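PDB 3NDH: restriction endonuclease THAI from Thermoplasma acidophilum, which cleaves DNA as a restriction endonuclease, and binds its substrate by intercalating into the duplex without flipping bases out. Local coordinates for residues Y39-A44 with R64-L69; T103-E108 with V139-S144; V149-D154 with E197-K202. One frame throughout, in Å; residues are numbered along the deposited sequence.

Contact 1 (Y39-A44 with R64-L69)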
loop_
_atom_site.group_PDB
_atom_site.type_symbol
_atom_site.label_atom_id
_atom_site.label_comp_id
_atom_site.label_asym_id
_atom_site.label_seq_id
_atom_site.Cartn_x
_atom_site.Cartn_y
_atom_site.Cartn_z
ATOM N N TYR A 39 -10.224 4.385 17.327
ATOM C CA TYR A 39 -11.288 4.567 16.348
ATOM C C TYR A 39 -10.747 4.951 14.966
ATOM O O TYR A 39 -11.108 4.346 13.951
ATOM C CB TYR A 39 -12.317 5.589 16.855
ATOM C CG TYR A 39 -13.358 5.993 15.826
ATOM C CD1 TYR A 39 -14.348 5.112 15.422
ATOM C CD2 TYR A 39 -13.294 7.229 15.208
ATOM C CE1 TYR A 39 -15.283 5.489 14.432
ATOM C CE2 TYR A 39 -14.225 7.620 14.252
ATOM C CZ TYR A 39 -15.213 6.762 13.883
ATOM O OH TYR A 39 -16.137 7.150 12.921
ATOM N N MET A 40 -9.865 5.943 14.934
ATOM C CA MET A 40 -9.293 6.400 13.666
ATOM C C MET A 40 -8.509 5.281 12.990
ATOM O O MET A 40 -8.618 5.066 11.779
ATOM C CB MET A 40 -8.383 7.606 13.876
ATOM C CG MET A 40 -9.098 8.780 14.487
ATOM S SD MET A 40 -8.436 10.349 13.875
ATOM C CE MET A 40 -9.152 11.406 15.128
ATOM N N PHE A 41 -7.713 4.560 13.773
ATOM C CA PHE A 41 -6.949 3.434 13.231
ATOM C C PHE A 41 -7.852 2.291 12.800
ATOM O O PHE A 41 -7.506 1.556 11.868
ATOM C CB PHE A 41 -5.873 2.986 14.209
ATOM C CG PHE A 41 -4.556 3.714 14.059
ATOM C CD1 PHE A 41 -4.489 5.025 13.606
ATOM C CD2 PHE A 41 -3.367 3.066 14.369
ATOM C CE1 PHE A 41 -3.257 5.659 13.464
ATOM C CE2 PHE A 41 -2.165 3.706 14.257
ATOM C CZ PHE A 41 -2.105 4.998 13.770
ATOM N N GLN A 42 -9.010 2.149 13.430
ATOM C CA GLN A 42 -9.961 1.154 12.975
ATOM C C GLN A 42 -10.555 1.544 11.608
ATOM O O GLN A 42 -10.751 0.687 10.738
ATOM C CB GLN A 42 -11.046 0.962 14.033
ATOM C CG GLN A 42 -11.919 -0.231 13.739
ATOM C CD GLN A 42 -12.851 -0.584 14.860
ATOM O OE1 GLN A 42 -12.735 -0.072 15.969
ATOM N NE2 GLN A 42 -13.808 -1.457 14.568
ATOM N N LEU A 43 -10.848 2.826 11.412
ATOM C CA LEU A 43 -11.298 3.316 10.097
ATOM C C LEU A 43 -10.207 3.052 9.067
ATOM O O LEU A 43 -10.485 2.595 7.967
ATOM C CB LEU A 43 -11.631 4.795 10.132
ATOM C CG LEU A 43 -12.776 5.253 11.038
ATOM C CD1 LEU A 43 -12.968 6.749 10.905
ATOM C CD2 LEU A 43 -14.062 4.513 10.737
ATOM N N ALA A 44 -8.951 3.302 9.422
ATOM C CA ALA A 44 -7.858 3.011 8.480
ATOM C C ALA A 44 -7.835 1.553 8.076
ATOM O O ALA A 44 -7.692 1.213 6.895
ATOM C CB ALA A 44 -6.522 3.409 9.075
ATOM N N ARG A 64 -1.086 9.196 7.537
ATOM C CA ARG A 64 -1.895 10.396 7.313
ATOM C C ARG A 64 -2.560 10.887 8.589
ATOM O O ARG A 64 -2.633 12.077 8.850
ATOM C CB ARG A 64 -2.975 10.150 6.256
ATOM C CG ARG A 64 -2.464 10.060 4.870
ATOM C CD ARG A 64 -3.582 10.313 3.864
ATOM N NE ARG A 64 -3.206 9.782 2.582
ATOM C CZ ARG A 64 -3.979 9.005 1.837
ATOM N NH1 ARG A 64 -5.218 8.712 2.215
ATOM N NH2 ARG A 64 -3.514 8.560 0.691
ATOM N N ILE A 65 -3.064 9.937 9.375
ATOM C CA ILE A 65 -3.739 10.237 10.629
ATOM C C ILE A 65 -2.765 10.892 11.612
ATOM O O ILE A 65 -3.105 11.868 12.305
ATOM C CB ILE A 65 -4.383 8.972 11.237
ATOM C CG1 ILE A 65 -5.573 8.551 10.371
ATOM C CG2 ILE A 65 -4.832 9.204 12.670
ATOM C CD1 ILE A 65 -6.059 7.099 10.530
ATOM N N ILE A 66 -1.543 10.372 11.693
ATOM C CA ILE A 66 -0.557 10.941 12.604
ATOM C C ILE A 66 -0.092 12.304 12.113
ATOM O O ILE A 66 0.017 13.246 12.900
ATOM C CB ILE A 66 0.633 9.968 12.823
ATOM C CG1 ILE A 66 0.166 8.648 13.468
ATOM C CG2 ILE A 66 1.740 10.616 13.645
ATOM C CD1 ILE A 66 -0.505 8.812 14.838
ATOM N N SER A 67 0.169 12.446 10.814
ATOM C CA SER A 67 0.515 13.779 10.301
ATOM C C SER A 67 -0.591 14.804 10.569
ATOM O O SER A 67 -0.326 15.971 10.830
ATOM C CB SER A 67 0.801 13.727 8.812
ATOM O OG SER A 67 1.936 12.899 8.543
ATOM N N SER A 68 -1.833 14.348 10.483
ATOM C CA SER A 68 -2.987 15.194 10.739
ATOM C C SER A 68 -3.096 15.621 12.198
ATOM O O SER A 68 -3.586 16.726 12.495
ATOM C CB SER A 68 -4.264 14.511 10.281
ATOM O OG SER A 68 -4.230 14.311 8.876
ATOM N N LEU A 69 -2.626 14.780 13.119
ATOM C CA LEU A 69 -2.521 15.199 14.522
ATOM C C LEU A 69 -1.557 16.362 14.660
ATOM O O LEU A 69 -1.813 17.288 15.394
ATOM C CB LEU A 69 -2.081 14.013 15.396
ATOM C CG LEU A 69 -1.976 14.288 16.887
ATOM C CD1 LEU A 69 -3.335 14.536 17.492
ATOM C CD2 LEU A 69 -1.257 13.105 17.538
#

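Contact 2 (T103-E108 with V139-S144). With nucleotides of chain C.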
loop_
_atom_site.group_PDB
_atom_site.type_symbol
_atom_site.label_atom_id
_atom_site.label_comp_id
_atom_site.label_asym_id
_atom_site.label_seq_id
_atom_site.Cartn_x
_atom_site.Cartn_y
_atom_site.Cartn_z
ATOM N N THR A 103 4.282 2.271 12.265
ATOM C CA THR A 103 3.198 1.630 12.967
ATOM C C THR A 103 3.407 0.118 12.929
ATOM O O THR A 103 3.942 -0.446 11.960
ATOM C CB THR A 103 1.828 2.033 12.361
ATOM O OG1 THR A 103 1.651 1.431 11.067
ATOM C CG2 THR A 103 1.689 3.572 12.299
ATOM N N ILE A 104 2.986 -0.540 14.010
ATOM C CA ILE A 104 3.241 -1.962 14.170
ATOM C C ILE A 104 2.224 -2.549 15.138
ATOM O O ILE A 104 1.937 -1.934 16.185
ATOM C CB ILE A 104 4.707 -2.201 14.632
ATOM C CG1 ILE A 104 5.079 -3.681 14.615
ATOM C CG2 ILE A 104 4.952 -1.617 16.010
ATOM C CD1 ILE A 104 5.306 -4.208 13.234
ATOM N N THR A 105 1.674 -3.700 14.766
ATOM C CA THR A 105 0.709 -4.413 15.593
ATOM C C THR A 105 1.346 -5.626 16.266
ATOM O O THR A 105 2.083 -6.389 15.638
ATOM C CB THR A 105 -0.495 -4.847 14.759
ATOM O OG1 THR A 105 -1.086 -3.700 14.137
ATOM C CG2 THR A 105 -1.545 -5.494 15.641
ATOM N N GLY A 106 1.031 -5.819 17.536
ATOM C CA GLY A 106 1.498 -7.010 18.248
ATOM C C GLY A 106 1.563 -6.770 19.724
ATOM O O GLY A 106 1.471 -5.638 20.164
ATOM N N LYS A 107 1.721 -7.845 20.499
ATOM C CA LYS A 107 1.869 -7.757 21.961
ATOM C C LYS A 107 3.062 -6.864 22.309
ATOM O O LYS A 107 2.990 -6.018 23.204
ATOM C CB LYS A 107 2.058 -9.164 22.551
ATOM C CG LYS A 107 2.272 -9.229 24.066
ATOM C CD LYS A 107 2.738 -10.616 24.487
ATOM C CE LYS A 107 3.065 -10.683 25.979
ATOM N NZ LYS A 107 4.255 -9.860 26.343
ATOM N N GLU A 108 4.170 -7.085 21.613
ATOM C CA GLU A 108 5.238 -6.095 21.574
ATOM C C GLU A 108 5.662 -5.899 20.123
ATOM O O GLU A 108 5.526 -6.819 19.309
ATOM C CB GLU A 108 6.436 -6.517 22.426
ATOM C CG GLU A 108 6.174 -6.534 23.933
ATOM C CD GLU A 108 6.049 -5.152 24.566
ATOM O OE1 GLU A 108 6.122 -4.126 23.854
ATOM O OE2 GLU A 108 5.872 -5.094 25.801
ATOM N N VAL A 139 3.913 4.005 16.607
ATOM C CA VAL A 139 2.639 3.606 17.186
ATOM C C VAL A 139 2.599 2.095 17.331
ATOM O O VAL A 139 2.652 1.351 16.354
ATOM C CB VAL A 139 1.450 4.040 16.322
ATOM C CG1 VAL A 139 0.156 3.832 17.104
ATOM C CG2 VAL A 139 1.578 5.486 15.875
ATOM N N HIS A 140 2.543 1.665 18.588
ATOM C CA HIS A 140 2.414 0.263 18.930
ATOM C C HIS A 140 0.943 -0.049 19.175
ATOM O O HIS A 140 0.370 0.356 20.166
ATOM C CB HIS A 140 3.260 -0.033 20.156
ATOM C CG HIS A 140 3.030 -1.382 20.738
ATOM N ND1 HIS A 140 3.174 -1.641 22.082
ATOM C CD2 HIS A 140 2.676 -2.547 20.160
ATOM C CE1 HIS A 140 2.906 -2.915 22.308
ATOM N NE2 HIS A 140 2.599 -3.488 21.160
ATOM N N ILE A 141 0.376 -0.790 18.223
ATOM C CA ILE A 141 -1.028 -1.150 18.214
ATOM C C ILE A 141 -1.148 -2.534 18.818
ATOM O O ILE A 141 -0.398 -3.440 18.474
ATOM C CB ILE A 141 -1.561 -1.188 16.778
ATOM C CG1 ILE A 141 -1.280 0.124 16.058
ATOM C CG2 ILE A 141 -3.056 -1.525 16.724
ATOM C CD1 ILE A 141 -1.422 -0.002 14.559
ATOM N N ASN A 142 -2.126 -2.711 19.690
ATOM C CA ASN A 142 -2.322 -3.962 20.407
ATOM C C ASN A 142 -3.806 -4.089 20.694
ATOM O O ASN A 142 -4.250 -3.757 21.777
ATOM C CB ASN A 142 -1.455 -3.955 21.666
ATOM C CG ASN A 142 -1.354 -5.297 22.335
ATOM O OD1 ASN A 142 -1.713 -6.333 21.760
ATOM N ND2 ASN A 142 -0.845 -5.292 23.573
ATOM N N TRP A 143 -4.582 -4.539 19.700
ATOM C CA TRP A 143 -6.045 -4.489 19.770
ATOM C C TRP A 143 -6.554 -5.268 20.966
ATOM O O TRP A 143 -6.061 -6.374 21.249
ATOM C CB TRP A 143 -6.678 -5.001 18.473
ATOM C CG TRP A 143 -6.449 -4.076 17.318
ATOM C CD1 TRP A 143 -5.690 -4.314 16.222
ATOM C CD2 TRP A 143 -6.984 -2.768 17.147
ATOM N NE1 TRP A 143 -5.719 -3.243 15.372
ATOM C CE2 TRP A 143 -6.508 -2.277 15.919
ATOM C CE3 TRP A 143 -7.823 -1.961 17.908
ATOM C CZ2 TRP A 143 -6.833 -0.994 15.442
ATOM C CZ3 TRP A 143 -8.163 -0.704 17.412
ATOM C CH2 TRP A 143 -7.656 -0.243 16.201
ATOM N N SER A 144 -7.492 -4.651 21.696
ATOM C CA SER A 144 -8.105 -5.217 22.897
ATOM C C SER A 144 -7.144 -5.292 24.078
ATOM O O SER A 144 -7.416 -5.975 25.082
ATOM C CB SER A 144 -8.763 -6.581 22.639
ATOM O OG SER A 144 -9.813 -6.444 21.691
ATOM P P DA C 9 0.943 -3.916 11.240
ATOM O OP1 DA C 9 -0.039 -2.968 11.824
ATOM O OP2 DA C 9 2.075 -4.414 12.083
ATOM O "O5'" DA C 9 0.150 -5.178 10.665
ATOM C "C5'" DA C 9 -0.698 -5.039 9.514
ATOM C "C4'" DA C 9 -1.124 -6.394 8.980
ATOM O "O4'" DA C 9 0.009 -7.105 8.427
ATOM C "C3'" DA C 9 -1.758 -7.352 9.986
ATOM O "O3'" DA C 9 -2.797 -8.099 9.336
ATOM C "C2'" DA C 9 -0.590 -8.248 10.372
ATOM C "C1'" DA C 9 0.120 -8.388 9.038
ATOM N N9 DA C 9 1.545 -8.715 9.120
ATOM C C8 DA C 9 2.498 -8.058 9.857
ATOM N N7 DA C 9 3.711 -8.532 9.698
ATOM C C5 DA C 9 3.546 -9.581 8.806
ATOM C C6 DA C 9 4.457 -10.485 8.222
ATOM N N6 DA C 9 5.775 -10.469 8.447
ATOM N N1 DA C 9 3.962 -11.413 7.378
ATOM C C2 DA C 9 2.645 -11.425 7.136
ATOM N N3 DA C 9 1.692 -10.635 7.619
ATOM C C4 DA C 9 2.212 -9.719 8.454
ATOM P P DG C 8 4.299 1.369 8.461
ATOM O OP1 DG C 8 3.844 2.259 9.558
ATOM O OP2 DG C 8 5.749 1.086 8.294
ATOM O "O5'" DG C 8 3.534 -0.024 8.611
ATOM C "C5'" DG C 8 4.120 -1.258 8.177
ATOM C "C4'" DG C 8 3.123 -2.385 8.337
ATOM O "O4'" DG C 8 3.508 -3.530 7.538
ATOM C "C3'" DG C 8 2.916 -2.916 9.756
ATOM O "O3'" DG C 8 1.525 -3.259 9.880
ATOM C "C2'" DG C 8 3.814 -4.145 9.771
ATOM C "C1'" DG C 8 3.579 -4.683 8.371
ATOM N N9 DG C 8 4.618 -5.552 7.839
ATOM C C8 DG C 8 5.978 -5.445 8.018
ATOM N N7 DG C 8 6.651 -6.367 7.386
ATOM C C5 DG C 8 5.676 -7.134 6.758
ATOM C C6 DG C 8 5.795 -8.279 5.920
ATOM O O6 DG C 8 6.820 -8.880 5.571
ATOM N N1 DG C 8 4.549 -8.724 5.486
ATOM C C2 DG C 8 3.346 -8.148 5.818
ATOM N N2 DG C 8 2.249 -8.712 5.291
ATOM N N3 DG C 8 3.223 -7.097 6.608
ATOM C C4 DG C 8 4.420 -6.643 7.032
HETATM O O HOH W 1 -3.536 -4.159 12.968
#

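Contact 3 (V149-D154 with E197-K202)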
loop_
_atom_site.group_PDB
_atom_site.type_symbol
_atom_site.label_atom_id
_atom_site.label_comp_id
_atom_site.label_asym_id
_atom_site.label_seq_id
_atom_site.Cartn_x
_atom_site.Cartn_y
_atom_site.Cartn_z
ATOM N N VAL A 149 1.716 5.268 21.790
ATOM C CA VAL A 149 2.443 6.013 20.789
ATOM C C VAL A 149 3.666 6.569 21.454
ATOM O O VAL A 149 3.591 7.082 22.576
ATOM C CB VAL A 149 1.598 7.101 20.104
ATOM C CG1 VAL A 149 1.010 8.061 21.062
ATOM C CG2 VAL A 149 2.425 7.849 19.054
ATOM N N TYR A 150 4.789 6.459 20.758
ATOM C CA TYR A 150 6.104 6.801 21.298
ATOM C C TYR A 150 6.780 7.841 20.446
ATOM O O TYR A 150 6.780 7.741 19.218
ATOM C CB TYR A 150 6.992 5.556 21.322
ATOM C CG TYR A 150 6.520 4.486 22.264
ATOM C CD1 TYR A 150 7.125 4.319 23.499
ATOM C CD2 TYR A 150 5.459 3.649 21.936
ATOM C CE1 TYR A 150 6.688 3.353 24.385
ATOM C CE2 TYR A 150 5.012 2.689 22.824
ATOM C CZ TYR A 150 5.643 2.536 24.031
ATOM O OH TYR A 150 5.207 1.570 24.914
ATOM N N TYR A 151 7.360 8.836 21.120
ATOM C CA TYR A 151 8.280 9.799 20.512
ATOM C C TYR A 151 9.692 9.386 20.922
ATOM O O TYR A 151 10.045 9.456 22.089
ATOM C CB TYR A 151 7.981 11.240 20.973
ATOM C CG TYR A 151 9.092 12.248 20.752
ATOM C CD1 TYR A 151 9.904 12.212 19.618
ATOM C CD2 TYR A 151 9.323 13.241 21.690
ATOM C CE1 TYR A 151 10.927 13.132 19.446
ATOM C CE2 TYR A 151 10.337 14.167 21.520
ATOM C CZ TYR A 151 11.127 14.091 20.383
ATOM O OH TYR A 151 12.155 15.015 20.205
ATOM N N ILE A 152 10.457 8.919 19.941
ATOM C CA ILE A 152 11.803 8.420 20.155
ATOM C C ILE A 152 12.751 9.391 19.451
ATOM O O ILE A 152 12.891 9.338 18.234
ATOM C CB ILE A 152 11.953 6.983 19.610
ATOM C CG1 ILE A 152 10.890 6.052 20.233
ATOM C CG2 ILE A 152 13.344 6.474 19.924
ATOM C CD1 ILE A 152 10.834 4.648 19.676
ATOM N N PRO A 153 13.372 10.303 20.212
ATOM C CA PRO A 153 14.275 11.279 19.605
ATOM C C PRO A 153 15.405 10.632 18.803
ATOM O O PRO A 153 15.862 9.539 19.132
ATOM C CB PRO A 153 14.832 12.049 20.804
ATOM C CG PRO A 153 13.832 11.864 21.888
ATOM C CD PRO A 153 13.239 10.502 21.661
ATOM N N ASP A 154 15.845 11.322 17.759
ATOM C CA ASP A 154 17.022 10.896 17.008
ATOM C C ASP A 154 18.222 10.570 17.919
ATOM O O ASP A 154 18.931 9.597 17.692
ATOM C CB ASP A 154 17.426 11.916 15.927
ATOM C CG ASP A 154 17.591 13.348 16.432
ATOM O OD1 ASP A 154 17.497 13.642 17.628
ATOM O OD2 ASP A 154 17.784 14.224 15.549
ATOM N N GLU A 197 14.598 9.003 27.944
ATOM C CA GLU A 197 14.322 10.207 27.143
ATOM C C GLU A 197 13.244 10.000 26.081
ATOM O O GLU A 197 12.851 10.956 25.409
ATOM C CB GLU A 197 15.605 10.730 26.502
ATOM C CG GLU A 197 16.537 11.370 27.542
ATOM C CD GLU A 197 17.912 11.757 27.009
ATOM O OE1 GLU A 197 18.364 11.191 25.994
ATOM O OE2 GLU A 197 18.562 12.623 27.632
ATOM N N THR A 198 12.789 8.768 25.912
ATOM C CA THR A 198 11.628 8.489 25.054
ATOM C C THR A 198 10.353 8.847 25.792
ATOM O O THR A 198 10.223 8.590 26.990
ATOM C CB THR A 198 11.632 7.031 24.606
ATOM O OG1 THR A 198 12.693 6.854 23.657
ATOM C CG2 THR A 198 10.280 6.594 23.983
ATOM N N MET A 199 9.422 9.453 25.066
ATOM C CA MET A 199 8.137 9.876 25.623
ATOM C C MET A 199 7.046 9.029 25.010
ATOM O O MET A 199 7.181 8.523 23.886
ATOM C CB MET A 199 7.905 11.352 25.329
ATOM C CG MET A 199 8.971 12.222 25.941
ATOM S SD MET A 199 8.658 13.969 25.697
ATOM C CE MET A 199 7.146 14.205 26.616
ATOM N N SER A 200 5.970 8.843 25.756
ATOM C CA SER A 200 4.877 8.034 25.255
ATOM C C SER A 200 3.534 8.461 25.791
ATOM O O SER A 200 3.438 9.111 26.829
ATOM C CB SER A 200 5.103 6.556 25.576
ATOM O OG SER A 200 5.157 6.329 26.972
ATOM N N ILE A 201 2.505 8.081 25.044
ATOM C CA ILE A 201 1.121 8.152 25.487
ATOM C C ILE A 201 0.619 6.718 25.399
ATOM O O ILE A 201 0.567 6.136 24.311
ATOM C CB ILE A 201 0.279 9.056 24.586
ATOM C CG1 ILE A 201 0.808 10.498 24.643
ATOM C CG2 ILE A 201 -1.202 9.014 25.027
ATOM C CD1 ILE A 201 0.233 11.412 23.598
ATOM N N LYS A 202 0.272 6.140 26.544
ATOM C CA LYS A 202 -0.272 4.785 26.581
ATOM C C LYS A 202 -1.687 4.792 26.029
ATOM O O LYS A 202 -2.422 5.768 26.189
ATOM C CB LYS A 202 -0.226 4.215 28.004
ATOM C CG LYS A 202 1.201 4.138 28.585
ATOM C CD LYS A 202 2.191 3.427 27.645
ATOM C CE LYS A 202 3.544 3.201 28.295
ATOM N NZ LYS A 202 4.138 4.470 28.803
#

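Contact 1 (Y39-A44 with R64-L69)
The Phe41 ring meets Ile65 at its edge rather than with a face: Ile65 CG2 lies near the ring plane, 4.0 Å from Phe41 CE1. Farther round the rim, Phe41 CZ comes to 4.3 Å from Ile66 CD1, which approaches obliquely.

Ile65 meets three residues of 39-44: Met40, Phe41 and Ala44. With chi1 at -70°, CG1 is anti to the carbonyl carbon and CG2 anti to the backbone N, which sends CG2 to Met40 SD as well as to the Phe41 edge, and CD1 to Met40 O and Ala44 CB. CG2 lies 4.0 Å from Met40 SD in the conformer given, while the CG1 branch carries CD1 to 3.5 Å from the carbonyl oxygen Met40 O and to 4.0 Å from Ala44 CB. CD1 also touches the Phe41 ring at CD1, so both branches serve Met40 and Phe41. An alanine here would remove both branches and would probably open a gap between Met40, Phe41 and Ala44. No hydrogen bond joins the two segments, so the contact is apolar packing.

The axes are 11.1 Å apart at their closest and run roughly antiparallel, at 145°. Trp218 and Trp222 of the second subunit pack on Ile65 and Met40 respectively, tying this helix pair into the dimer. Phe41 and Ile66 lean onto strand 135-141, where Ile66 touches Ile137, so helices 27-46 and 58-74 both lie against the central sheet.

Contact 2 (T103-E108 with V139-S144)
Thr105 sits beside Ile141 on the neighbouring parallel strand. Its CB is 3.5 Å from OP1 of DA9 of chain C. From it OG1, anti to the carbonyl carbon (chi1 -57°), hydrogen-bonds that same OP1 at 2.6 Å and accepts from a water, which is weakly held by Trp143 NE1. OG1 also lies 3.7 Å from Ile141 CB; the methyl CG2, anti to the backbone N, is 3.7 Å from Ile141 O. The backbone joins the grip: Thr105 N donates to OP2 of DA9 at 2.8 Å, and Thr103 N and OG1 both bond OP1 of DG8 of chain C.

Strands 97-105 and 135-141 are the two strands of a beta-alpha-beta crossover through helix 120-129, consistent with the core of the PD-(D/E)XK clan to which this family belongs; Ile101, on the first strand, binds the sodium ion with Asp91. Their pairing runs from Ile104 N to Val139 O, from Ile141 N to Ile104 O (2.8 Å, nearly straight at 172°) and from Gly106 N to Ile141 O.

From within its strand, His140 NE2 donates at 2.6 Å to Gly106 O, just past the end of strand 97-105, with the oxygen close to the ring plane, while CE1 lies 3.2 Å from Lys107 O. At Gly106 a CB would jam against the preceding carbonyl oxygen.

Contact 3 (V149-D154 with E197-K202)
Ser200 CB rests over one face of the Tyr150 ring, 4.0 Å from its centroid in a CH-pi contact, while Thr198 CG2 comes in at the ring's edge, 3.9 Å from Tyr150 CD1. On the opposite side of the sheet, Met199 SD sits at the edge of the Tyr151 ring, 4.1 Å from CD2, a Met-aromatic contact, and Val149 CG1 packs alongside Ile201 CB at 3.7 Å. Along the backbone, antiparallel hydrogen bonds run both ways between Val149 and Ile201 and again between Tyr151 and Met199, with Tyr150 and Ser200 the non-hydrogen-bonded pair between them.

The next shell sets these groups. Pro153 CG lies over a face of the Tyr151 ring, whose OH bonds Asp18; Thr198 OG1 bonds Ile192 O, which is likely to hold the rotation of Thr198, whose CG2 lies against Tyr151 O as well as Tyr150. Lys202 NZ, in the conformer given, curls back to donate to Ser200 OG at 2.8 Å. Helix 19-25 packs on Met199, and helix 27-46 on Val149 and Ile201.

The strand-to-strand hydrogen bonds, all between backbone atoms, hold the strands together but say little about which residues pair; the side-chain contacts are likely to contribute to that choice.

How the contacts relate
Contact 1 is wholly buried, apolar packing between two helices; contacts 2 and 3 are partly buried and built on backbone pairing, parallel in the first, antiparallel in the second. Contacts 1 and 3 both abut strand 135-141 of contact 2, without touching each other. The face of that strand carrying Val139 and Ile141 takes Phe41 of contact 1, whose CD2 is 3.6 Å from Ile141 CD1, and Val139 CG2 packs 4.1 Å from Val149 CG2 of contact 3. Contacts 2 and 3 belong to one mixed sheet, contact 3 at its 199-204 edge within the chain. Only contact 2 touches the DNA, while contact 1 reaches the second subunit.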